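Long-range contact in glycine cleavage system H protein 1 (Mycobacterium marinum, PDB 3TZU), which probably carries the methylamine group of glycine from the P protein to the T protein of the glycine cleavage system on a lipoyl arm: residues R14-A26 with G34-E46. Sequence-based numbering, arbitrary orientation.
With EDO (1,2-ethanediol), chain G.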
ATOM      1  N   ARG A  14     -12.607 -16.963  -2.966  1.00 32.84           N
ATOM      2  CA  ARG A  14     -12.903 -15.854  -3.884  1.00 31.10           C
ATOM      3  C   ARG A  14     -11.766 -15.585  -4.868  1.00 29.75           C
ATOM      4  O   ARG A  14     -10.803 -16.353  -4.922  1.00 30.28           O
ATOM      5  CB  ARG A  14     -13.245 -14.605  -3.102  1.00 29.96           C
ATOM      6  CG  ARG A  14     -12.145 -14.091  -2.200  1.00 28.94           C
ATOM      7  CD  ARG A  14     -12.730 -13.226  -1.100  1.00 28.86           C
ATOM      8  NE  ARG A  14     -13.464 -13.985  -0.083  1.00 30.40           N
ATOM      9  CZ  ARG A  14     -14.229 -13.437   0.865  1.00 30.99           C
ATOM     10  NH1 ARG A  14     -14.403 -12.107   0.947  1.00 30.11           N
ATOM     11  NH2 ARG A  14     -14.828 -14.221   1.744  1.00 32.84           N
ATOM     12  N   SER A  15     -11.900 -14.540  -5.680  1.00 28.34           N
ATOM     13  CA  SER A  15     -10.872 -14.194  -6.673  1.00 27.45           C
ATOM     14  C   SER A  15     -10.275 -12.856  -6.313  1.00 25.53           C
ATOM     15  O   SER A  15     -10.870 -12.083  -5.560  1.00 25.20           O
ATOM     16  CB  SER A  15     -11.448 -14.144  -8.105  1.00 28.11           C
ATOM     17  OG  SER A  15     -12.055 -15.380  -8.480  1.00 30.06           O
ATOM     18  N   TYR A  16      -9.106 -12.570  -6.878  1.00 24.63           N
ATOM     19  CA  TYR A  16      -8.325 -11.391  -6.495  1.00 23.42           C
ATOM     20  C   TYR A  16      -7.787 -10.660  -7.696  1.00 23.17           C
ATOM     21  O   TYR A  16      -7.709 -11.224  -8.788  1.00 23.32           O
ATOM     22  CB  TYR A  16      -7.143 -11.829  -5.623  1.00 23.46           C
ATOM     23  CG  TYR A  16      -7.585 -12.451  -4.324  1.00 23.73           C
ATOM     24  CD1 TYR A  16      -7.878 -13.781  -4.241  1.00 24.98           C
ATOM     25  CD2 TYR A  16      -7.730 -11.683  -3.195  1.00 23.43           C
ATOM     26  CE1 TYR A  16      -8.317 -14.348  -3.055  1.00 25.87           C
ATOM     27  CE2 TYR A  16      -8.123 -12.234  -1.998  1.00 24.29           C
ATOM     28  CZ  TYR A  16      -8.429 -13.572  -1.936  1.00 25.46           C
ATOM     29  OH  TYR A  16      -8.827 -14.115  -0.742  1.00 26.61           O
ATOM     30  N   THR A  17      -7.395  -9.400  -7.478  1.00 22.78           N
ATOM     31  CA  THR A  17      -6.697  -8.644  -8.507  1.00 22.98           C
ATOM     32  C   THR A  17      -5.292  -8.247  -8.083  1.00 23.26           C
ATOM     33  O   THR A  17      -4.992  -8.188  -6.907  1.00 22.79           O
ATOM     34  CB  THR A  17      -7.497  -7.412  -8.933  1.00 22.40           C
ATOM     35  OG1 THR A  17      -7.493  -6.434  -7.887  1.00 21.66           O
ATOM     36  CG2 THR A  17      -8.929  -7.821  -9.261  1.00 22.66           C
ATOM     37  N   ALA A  18      -4.445  -7.973  -9.068  1.00 24.22           N
ATOM     38  CA  ALA A  18      -3.114  -7.423  -8.833  1.00 24.71           C
ATOM     39  C   ALA A  18      -3.161  -6.078  -8.086  1.00 24.25           C
ATOM     40  O   ALA A  18      -2.201  -5.703  -7.406  1.00 24.62           O
ATOM     41  CB  ALA A  18      -2.361  -7.282 -10.168  1.00 25.34           C
ATOM     42  N   ASP A  19      -4.279  -5.366  -8.188  1.00 24.34           N
ATOM     43  CA  ASP A  19      -4.463  -4.096  -7.466  1.00 24.45           C
ATOM     44  C   ASP A  19      -5.017  -4.233  -6.027  1.00 23.31           C
ATOM     45  O   ASP A  19      -5.462  -3.243  -5.438  1.00 22.95           O
ATOM     46  CB  ASP A  19      -5.321  -3.154  -8.306  1.00 25.50           C
ATOM     47  CG  ASP A  19      -4.627  -2.763  -9.621  1.00 28.03           C
ATOM     48  OD1 ASP A  19      -3.383  -2.765  -9.702  1.00 28.75           O
ATOM     49  OD2 ASP A  19      -5.319  -2.454 -10.590  1.00 31.81           O
ATOM     50  N   HIS A  20      -4.958  -5.448  -5.472  1.00 22.10           N
ATOM     51  CA  HIS A  20      -5.271  -5.710  -4.063  1.00 21.40           C
ATOM     52  C   HIS A  20      -6.723  -5.597  -3.681  1.00 20.83           C
ATOM     53  O   HIS A  20      -7.058  -5.174  -2.572  1.00 20.49           O
ATOM     54  CB  HIS A  20      -4.396  -4.867  -3.142  1.00 21.25           C
ATOM     55  CG  HIS A  20      -2.937  -5.022  -3.406  1.00 21.05           C
ATOM     56  ND1 HIS A  20      -2.297  -6.161  -3.178  1.00 21.91           N
ATOM     57  CD2 HIS A  20      -2.010  -4.150  -3.973  1.00 21.06           C
ATOM     58  CE1 HIS A  20      -1.007  -6.027  -3.551  1.00 22.24           C
ATOM     59  NE2 HIS A  20      -0.842  -4.790  -4.033  1.00 21.67           N
ATOM     60  N   GLU A  21      -7.585  -6.020  -4.603  1.00 20.96           N
ATOM     61  CA  GLU A  21      -8.985  -6.206  -4.348  1.00 21.33           C
ATOM     62  C   GLU A  21      -9.355  -7.654  -4.465  1.00 21.40           C
ATOM     63  O   GLU A  21      -8.597  -8.450  -4.996  1.00 21.43           O
ATOM     64  CB  GLU A  21      -9.803  -5.358  -5.307  1.00 21.90           C
ATOM     65  CG  GLU A  21      -9.528  -3.896  -5.050  1.00 22.17           C
ATOM     66  CD  GLU A  21     -10.384  -2.922  -5.812  1.00 22.62           C
ATOM     67  OE1 GLU A  21     -11.554  -3.190  -6.109  1.00 23.09           O
ATOM     68  OE2 GLU A  21      -9.864  -1.820  -6.074  1.00 24.26           O
ATOM     69  N   TRP A  22     -10.529  -7.980  -3.944  1.00 21.52           N
ATOM     70  CA  TRP A  22     -11.154  -9.269  -4.167  1.00 22.61           C
ATOM     71  C   TRP A  22     -12.528  -9.086  -4.736  1.00 23.46           C
ATOM     72  O   TRP A  22     -13.129  -8.045  -4.559  1.00 23.56           O
ATOM     73  CB  TRP A  22     -11.202 -10.118  -2.881  1.00 22.99           C
ATOM     74  CG  TRP A  22     -11.862  -9.457  -1.705  1.00 23.04           C
ATOM     75  CD1 TRP A  22     -11.238  -8.734  -0.672  1.00 22.58           C
ATOM     76  CD2 TRP A  22     -13.306  -9.404  -1.390  1.00 24.04           C
ATOM     77  NE1 TRP A  22     -12.162  -8.267   0.219  1.00 23.33           N
ATOM     78  CE2 TRP A  22     -13.425  -8.631  -0.149  1.00 24.07           C
ATOM     79  CE3 TRP A  22     -14.453  -9.914  -1.975  1.00 24.92           C
ATOM     80  CZ2 TRP A  22     -14.647  -8.399   0.454  1.00 25.36           C
ATOM     81  CZ3 TRP A  22     -15.688  -9.652  -1.368  1.00 26.19           C
ATOM     82  CH2 TRP A  22     -15.784  -8.926  -0.181  1.00 26.44           C
ATOM     83  N   ILE A  23     -13.029 -10.107  -5.417  1.00 24.66           N
ATOM     84  CA  ILE A  23     -14.419 -10.160  -5.897  1.00 26.11           C
ATOM     85  C   ILE A  23     -14.896 -11.589  -5.615  1.00 28.42           C
ATOM     86  O   ILE A  23     -14.141 -12.549  -5.810  1.00 27.92           O
ATOM     87  CB  ILE A  23     -14.534  -9.792  -7.401  1.00 25.57           C
ATOM     88  CG1 ILE A  23     -15.989  -9.823  -7.860  1.00 26.95           C
ATOM     89  CG2 ILE A  23     -13.691 -10.712  -8.267  1.00 25.46           C
ATOM     90  CD1 ILE A  23     -16.289  -9.004  -9.110  1.00 26.66           C
ATOM     91  N   ASP A  24     -16.128 -11.719  -5.121  1.00 30.77           N
ATOM     92  CA  ASP A  24     -16.673 -13.019  -4.729  1.00 33.46           C
ATOM     93  C   ASP A  24     -17.191 -13.807  -5.907  1.00 34.39           C
ATOM     94  O   ASP A  24     -18.356 -14.084  -5.986  1.00 35.76           O
ATOM     95  CB  ASP A  24     -17.819 -12.863  -3.692  1.00 35.43           C
ATOM     96  CG  ASP A  24     -17.302 -12.718  -2.286  1.00 35.31           C
ATOM     97  OD1 ASP A  24     -16.163 -13.194  -2.034  1.00 35.75           O
ATOM     98  OD2 ASP A  24     -17.997 -12.141  -1.435  1.00 35.84           O
ATOM     99  N   ILE A  25     -16.301 -14.131  -6.828  1.00 34.06           N
ATOM    100  CA  ILE A  25     -16.503 -15.173  -7.797  1.00 35.47           C
ATOM    101  C   ILE A  25     -15.432 -16.198  -7.450  1.00 36.26           C
ATOM    102  O   ILE A  25     -14.228 -15.869  -7.354  1.00 34.25           O
ATOM    103  CB  ILE A  25     -16.278 -14.662  -9.227  1.00 35.38           C
ATOM    104  CG1 ILE A  25     -17.236 -13.503  -9.582  1.00 35.87           C
ATOM    105  CG2 ILE A  25     -16.463 -15.779 -10.229  1.00 36.81           C
ATOM    106  CD1 ILE A  25     -16.781 -12.669 -10.770  1.00 34.91           C
ATOM    107  N   ALA A  26     -15.860 -17.434  -7.224  1.00 38.87           N
ATOM    108  CA  ALA A  26     -14.928 -18.532  -7.003  1.00 40.10           C
ATOM    109  C   ALA A  26     -14.053 -18.708  -8.229  1.00 40.36           C
ATOM    110  O   ALA A  26     -14.532 -18.615  -9.346  1.00 40.41           O
ATOM    111  CB  ALA A  26     -15.673 -19.819  -6.696  1.00 42.38           C
ATOM    112  N   GLY A  34     -26.389 -13.047 -10.421  1.00 67.83           N
ATOM    113  CA  GLY A  34     -26.717 -12.181  -9.272  1.00 64.00           C
ATOM    114  C   GLY A  34     -25.535 -11.326  -8.804  1.00 57.69           C
ATOM    115  O   GLY A  34     -24.403 -11.577  -9.200  1.00 55.56           O
ATOM    116  N   PRO A  35     -25.799 -10.288  -7.981  1.00 54.08           N
ATOM    117  CA  PRO A  35     -24.777  -9.353  -7.493  1.00 49.22           C
ATOM    118  C   PRO A  35     -23.669  -9.983  -6.630  1.00 46.24           C
ATOM    119  O   PRO A  35     -23.980 -10.739  -5.701  1.00 47.40           O
ATOM    120  CB  PRO A  35     -25.576  -8.361  -6.638  1.00 50.93           C
ATOM    121  CG  PRO A  35     -26.945  -8.962  -6.465  1.00 54.71           C
ATOM    122  CD  PRO A  35     -27.159  -9.827  -7.656  1.00 55.84           C
ATOM    123  N   VAL A  36     -22.405  -9.650  -6.924  1.00 40.53           N
ATOM    124  CA  VAL A  36     -21.262 -10.168  -6.152  1.00 38.04           C
ATOM    125  C   VAL A  36     -20.498  -9.053  -5.473  1.00 34.53           C
ATOM    126  O   VAL A  36     -20.260  -8.007  -6.065  1.00 32.42           O
ATOM    127  CB  VAL A  36     -20.272 -10.994  -6.998  1.00 36.68           C
ATOM    128  CG1 VAL A  36     -20.956 -12.305  -7.447  1.00 39.10           C
ATOM    129  CG2 VAL A  36     -19.753 -10.176  -8.159  1.00 35.16           C
ATOM    130  N   ARG A  37     -20.153  -9.280  -4.211  1.00 33.28           N
ATOM    131  CA  ARG A  37     -19.425  -8.268  -3.436  1.00 31.39           C
ATOM    132  C   ARG A  37     -17.937  -8.139  -3.862  1.00 28.17           C
ATOM    133  O   ARG A  37     -17.329  -9.088  -4.365  1.00 27.06           O
ATOM    134  CB  ARG A  37     -19.557  -8.528  -1.920  1.00 32.59           C
ATOM    135  CG  ARG A  37     -21.001  -8.533  -1.389  1.00 35.06           C
ATOM    136  CD  ARG A  37     -21.061  -8.849   0.107  1.00 36.33           C
ATOM    137  NE  ARG A  37     -22.386  -8.559   0.643  1.00 39.05           N
ATOM    138  CZ  ARG A  37     -22.746  -8.609   1.930  1.00 40.85           C
ATOM    139  NH1 ARG A  37     -21.885  -8.934   2.883  1.00 40.33           N
ATOM    140  NH2 ARG A  37     -24.001  -8.333   2.268  1.00 43.26           N
ATOM    141  N   VAL A  38     -17.410  -6.920  -3.687  1.00 26.23           N
ATOM    142  CA  VAL A  38     -16.031  -6.584  -3.955  1.00 24.12           C
ATOM    143  C   VAL A  38     -15.505  -5.914  -2.700  1.00 23.41           C
ATOM    144  O   VAL A  38     -16.287  -5.229  -2.018  1.00 24.49           O
ATOM    145  CB  VAL A  38     -15.892  -5.552  -5.089  1.00 23.35           C
ATOM    146  CG1 VAL A  38     -14.429  -5.064  -5.195  1.00 21.96           C
ATOM    147  CG2 VAL A  38     -16.414  -6.100  -6.400  1.00 24.00           C
ATOM    148  N   GLY A  39     -14.212  -6.107  -2.408  1.00 21.80           N
ATOM    149  CA  GLY A  39     -13.546  -5.447  -1.287  1.00 21.17           C
ATOM    150  C   GLY A  39     -12.038  -5.362  -1.460  1.00 19.75           C
ATOM    151  O   GLY A  39     -11.497  -5.688  -2.528  1.00 19.13           O
ATOM    152  N   ILE A  40     -11.345  -4.925  -0.409  1.00 19.50           N
ATOM    153  CA  ILE A  40      -9.869  -4.842  -0.443  1.00 18.39           C
ATOM    154  C   ILE A  40      -9.269  -5.995   0.367  1.00 19.11           C
ATOM    155  O   ILE A  40      -9.908  -6.542   1.247  1.00 20.28           O
ATOM    156  CB  ILE A  40      -9.330  -3.491   0.008  1.00 17.81           C
ATOM    157  CG1 ILE A  40      -9.620  -3.206   1.489  1.00 18.63           C
ATOM    158  CG2 ILE A  40      -9.885  -2.357  -0.859  1.00 17.28           C
ATOM    159  CD1 ILE A  40      -8.811  -2.040   2.040  1.00 18.24           C
ATOM    160  N   THR A  41      -8.054  -6.386   0.039  1.00 18.68           N
ATOM    161  CA  THR A  41      -7.414  -7.511   0.707  1.00 19.55           C
ATOM    162  C   THR A  41      -6.768  -7.097   2.034  1.00 20.39           C
ATOM    163  O   THR A  41      -6.687  -5.904   2.386  1.00 20.09           O
ATOM    164  CB  THR A  41      -6.334  -8.127  -0.185  1.00 19.28           C
ATOM    165  OG1 THR A  41      -5.266  -7.176  -0.325  1.00 18.57           O
ATOM    166  CG2 THR A  41      -6.937  -8.512  -1.599  1.00 18.65           C
ATOM    167  N   SER A  42      -6.349  -8.105   2.790  1.00 21.49           N
ATOM    168  CA  SER A  42      -5.658  -7.902   4.020  1.00 22.39           C
ATOM    169  C   SER A  42      -4.326  -7.242   3.751  1.00 21.84           C
ATOM    170  O   SER A  42      -3.837  -6.502   4.579  1.00 22.61           O
ATOM    171  CB  SER A  42      -5.435  -9.239   4.736  1.00 24.02           C
ATOM    172  OG  SER A  42      -4.998 -10.220   3.810  1.00 24.06           O
ATOM    173  N   VAL A  43      -3.736  -7.518   2.604  1.00 21.20           N
ATOM    174  CA  VAL A  43      -2.480  -6.918   2.231  1.00 20.87           C
ATOM    175  C   VAL A  43      -2.707  -5.444   1.989  1.00 19.93           C
ATOM    176  O   VAL A  43      -1.883  -4.632   2.346  1.00 19.70           O
ATOM    177  CB  VAL A  43      -1.895  -7.585   0.966  1.00 20.85           C
ATOM    178  CG1 VAL A  43      -0.629  -6.844   0.505  1.00 20.51           C
ATOM    179  CG2 VAL A  43      -1.618  -9.075   1.229  1.00 21.80           C
ATOM    180  N   ALA A  44      -3.849  -5.068   1.428  1.00 19.40           N
ATOM    181  CA  ALA A  44      -4.069  -3.634   1.188  1.00 18.79           C
ATOM    182  C   ALA A  44      -4.218  -2.906   2.532  1.00 19.74           C
ATOM    183  O   ALA A  44      -3.648  -1.832   2.744  1.00 19.82           O
ATOM    184  CB  ALA A  44      -5.229  -3.395   0.285  1.00 17.98           C
ATOM    185  N   VAL A  45      -4.936  -3.533   3.455  1.00 20.76           N
ATOM    186  CA  VAL A  45      -5.137  -2.987   4.768  1.00 21.75           C
ATOM    187  C   VAL A  45      -3.766  -2.695   5.398  1.00 22.92           C
ATOM    188  O   VAL A  45      -3.530  -1.591   5.872  1.00 23.34           O
ATOM    189  CB  VAL A  45      -5.963  -3.968   5.639  1.00 22.55           C
ATOM    190  CG1 VAL A  45      -5.916  -3.568   7.108  1.00 23.31           C
ATOM    191  CG2 VAL A  45      -7.405  -4.032   5.100  1.00 22.16           C
ATOM    192  N   GLU A  46      -2.859  -3.670   5.373  1.00 24.09           N
ATOM    193  CA  GLU A  46      -1.547  -3.461   6.014  0.70 25.32           C
ATOM    194  C   GLU A  46      -0.700  -2.451   5.250  1.00 24.67           C
ATOM    195  O   GLU A  46       0.036  -1.679   5.864  1.00 26.10           O
ATOM    196  CB  GLU A  46      -0.809  -4.775   6.254  0.70 26.60           C
ATOM    197  CG  GLU A  46      -0.771  -5.163   7.730  0.70 28.52           C
ATOM    198  CD  GLU A  46       0.313  -4.437   8.518  0.70 29.75           C
ATOM    199  OE1 GLU A  46       0.234  -4.451   9.762  0.70 31.69           O
ATOM    200  OE2 GLU A  46       1.255  -3.868   7.912  0.70 29.40           O
TER
HETATM  201  C1  EDO G 136      -6.779  -1.124  -3.436  1.00 43.15           C
HETATM  202  O1  EDO G 136      -6.759  -0.061  -2.462  1.00 44.53           O
HETATM  203  C2  EDO G 136      -7.700  -0.720  -4.578  1.00 43.01           C
HETATM  204  O2  EDO G 136      -7.217  -1.085  -5.894  1.00 45.49           O
HETATM  205  O   HOH W   1     -21.077 -11.657  -2.842  1.00 34.18           O
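The indole of Trp22 lies with one face against the backbone of Gly39, whose CA sits 3.7 Å from the centroid of the five-membered ring in a CH-pi contact. The two segments form an antiparallel beta pair, strand 21-23 beside strand 36-40, within the five-stranded sheet of this predicted lipoyl carrier. Arg14 NH1 lies above the opposite face of the indole, offset toward the rim. At the indole edge, NE1 makes a weak, bent bond to Ile40 O and a second weak one to Pro107 O. Trp22 takes chi1 55°, with CG between its backbone N and carbonyl carbon; this lays the ring along the backbone from Arg37 to Ile40. The Tyr16 ring meets Thr41 at its edge, CD2 lying 3.6 Å from CG2.

Trp22 and Gly39 are a hydrogen-bonded pair: Trp22 N donates to Gly39 O at 2.9 Å, and Gly39 N donates back to Trp22 O. Asp24 N extends the pairing to Arg37 O. On the other side of the sheet from the indole, Ile23 CD1 packs on Val36 CG2 at 3.8 Å and also touches Val38 CG2.

At the far end, His20 CB rests on Ala44 CB of helix 42-48. Tyr130 OH bonds both His20 ND1 and Thr41 OG1. Thr41 OG1 also caps the helix, accepting from Ala44 N at 3.1 Å.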